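Local coordinates for Lin1944 protein (Listeria innocua, PDB 3D7L) that is of unknown function but belongs to the short-chain dehydrogenase/reductase family and is therefore probably an oxidoreductase, at residues S17-K20 with E21-K25. Residues are numbered along the deposited sequence; the frame is centred on the assembly and turned at random.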
loop_
_atom_site.group_PDB
_atom_site.type_symbol
_atom_site.label_atom_id
_atom_site.label_comp_id
_atom_site.label_asym_id
_atom_site.label_seq_id
_atom_site.Cartn_x
_atom_site.Cartn_y
_atom_site.Cartn_z
ATOM N N SER D 17 21.885 -9.595 -4.697
ATOM C CA SER D 17 23.088 -10.362 -4.921
ATOM C C SER D 17 23.373 -11.287 -3.738
ATOM O O SER D 17 23.885 -12.392 -3.924
ATOM C CB SER D 17 24.261 -9.445 -5.244
ATOM O OG SER D 17 24.514 -8.560 -4.169
ATOM N N ALA D 18 23.002 -10.851 -2.527
ATOM C CA ALA D 18 23.007 -11.753 -1.364
ATOM C C ALA D 18 21.972 -12.868 -1.523
ATOM O O ALA D 18 22.217 -13.999 -1.106
ATOM C CB ALA D 18 22.761 -10.995 -0.080
ATOM N N VAL D 19 20.829 -12.547 -2.127
ATOM C CA VAL D 19 19.775 -13.542 -2.366
ATOM C C VAL D 19 20.265 -14.578 -3.365
ATOM O O VAL D 19 20.214 -15.775 -3.088
ATOM C CB VAL D 19 18.405 -12.902 -2.781
ATOM C CG1 VAL D 19 17.372 -13.975 -3.162
ATOM C CG2 VAL D 19 17.843 -12.040 -1.622
ATOM N N LYS D 20 20.790 -14.108 -4.490
ATOM C CA LYS D 20 21.378 -14.967 -5.510
ATOM C C LYS D 20 22.376 -15.970 -4.900
ATOM O O LYS D 20 22.342 -17.158 -5.213
ATOM C CB LYS D 20 22.059 -14.112 -6.584
ATOM C CG LYS D 20 22.484 -14.872 -7.874
ATOM C CD LYS D 20 23.267 -13.930 -8.782
ATOM C CE LYS D 20 23.846 -14.639 -10.010
ATOM N NZ LYS D 20 24.940 -15.587 -9.637
ATOM N N GLU D 21 23.248 -15.480 -4.023
ATOM C CA GLU D 21 24.276 -16.315 -3.422
ATOM C C GLU D 21 23.746 -17.511 -2.644
ATOM O O GLU D 21 24.319 -18.608 -2.719
ATOM C CB GLU D 21 25.199 -15.480 -2.552
ATOM C CG GLU D 21 26.565 -16.107 -2.380
ATOM C CD GLU D 21 27.637 -15.115 -1.926
ATOM O OE1 GLU D 21 28.820 -15.533 -1.834
ATOM O OE2 GLU D 21 27.306 -13.931 -1.670
ATOM N N ARG D 22 22.681 -17.300 -1.876
ATOM C CA ARG D 22 22.020 -18.400 -1.170
ATOM C C ARG D 22 21.311 -19.346 -2.137
ATOM O O ARG D 22 21.608 -20.533 -2.148
ATOM C CB ARG D 22 21.025 -17.890 -0.112
ATOM C CG ARG D 22 21.677 -17.353 1.142
ATOM C CD ARG D 22 20.776 -17.499 2.376
ATOM N NE ARG D 22 20.779 -18.873 2.865
ATOM C CZ ARG D 22 21.699 -19.404 3.668
ATOM N NH1 ARG D 22 22.730 -18.682 4.106
ATOM N NH2 ARG D 22 21.591 -20.677 4.033
ATOM N N LEU D 23 20.387 -18.808 -2.940
ATOM C CA LEU D 23 19.521 -19.615 -3.821
ATOM C C LEU D 23 20.266 -20.399 -4.917
ATOM O O LEU D 23 19.826 -21.483 -5.324
ATOM C CB LEU D 23 18.411 -18.745 -4.433
ATOM C CG LEU D 23 17.549 -17.881 -3.486
ATOM C CD1 LEU D 23 16.430 -17.168 -4.249
ATOM C CD2 LEU D 23 16.964 -18.679 -2.333
ATOM N N GLU D 24 21.391 -19.853 -5.371
ATOM C CA GLU D 24 22.292 -20.515 -6.311
ATOM C C GLU D 24 22.715 -21.927 -5.901
ATOM O O GLU D 24 22.888 -22.788 -6.758
ATOM C CB GLU D 24 23.598 -19.740 -6.402
ATOM C CG GLU D 24 23.634 -18.692 -7.419
ATOM C CD GLU D 24 25.029 -18.161 -7.593
ATOM O OE1 GLU D 24 25.416 -18.034 -8.764
ATOM O OE2 GLU D 24 25.739 -17.900 -6.585
ATOM N N LYS D 25 22.952 -22.118 -4.604
ATOM C CA LYS D 25 23.464 -23.377 -4.064
ATOM C C LYS D 25 22.452 -24.510 -4.233
ATOM O O LYS D 25 22.823 -25.688 -4.229
ATOM C CB LYS D 25 23.743 -23.244 -2.564
ATOM C CG LYS D 25 24.457 -21.997 -2.108
ATOM C CD LYS D 25 25.948 -22.160 -2.159
ATOM C CE LYS D 25 26.567 -21.646 -0.870
ATOM N NZ LYS D 25 26.641 -20.181 -0.878
#
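Lys20 and Glu24, four residues apart, form a salt bridge, with Lys20 NZ 2.6 Å from Glu24 OE1. The lysine chain runs out extended, CG anti to the backbone N (chi1 -168°), and bends only at its last torsion, which turns the ammonium group toward the glutamate. It meets OE1 well above the carboxylate plane, 69° out of it, while OE2 stays 3.9 Å from Lys20 NZ, so one oxygen takes the charge contact. The same two residues are also tied through the backbone, Glu24 N donating to Lys20 O at 2.9 Å.

The preceding carbonyls are used in the same i to i+4 pattern. Val19 O receives Leu23 N at 3.0 Å in an almost straight bond (N-H...O 174°). Ser17 O accepts Glu21 N at 3.2 Å, and Ala18 O takes Arg22 N in a weak bond. Further along, Lys25 N reaches back to Arg22 O, a three-residue step, and Lys25 NZ makes a weak, long bond to Glu21 O. Among the side chains, Ser17 OG is bonded to the carbonyls of Gly13 and Thr14, and Arg22 NE is in a salt bridge with Glu187 of helix 179-191.

On the buried side, Val19 and Leu23 lie alongside each other, CG1 of Val19 3.5 Å from CD1 of Leu23. Together they pack this helix onto strand 5-9, Val19 on Leu8 and Leu23 on Ile6, and Val19 also touches Phe186. The helix, 14-23, links the parallel strands 5-9 and 28-33, and the three elements make up the first beta-alpha-beta unit of the Rossmann fold of short-chain dehydrogenases/reductases.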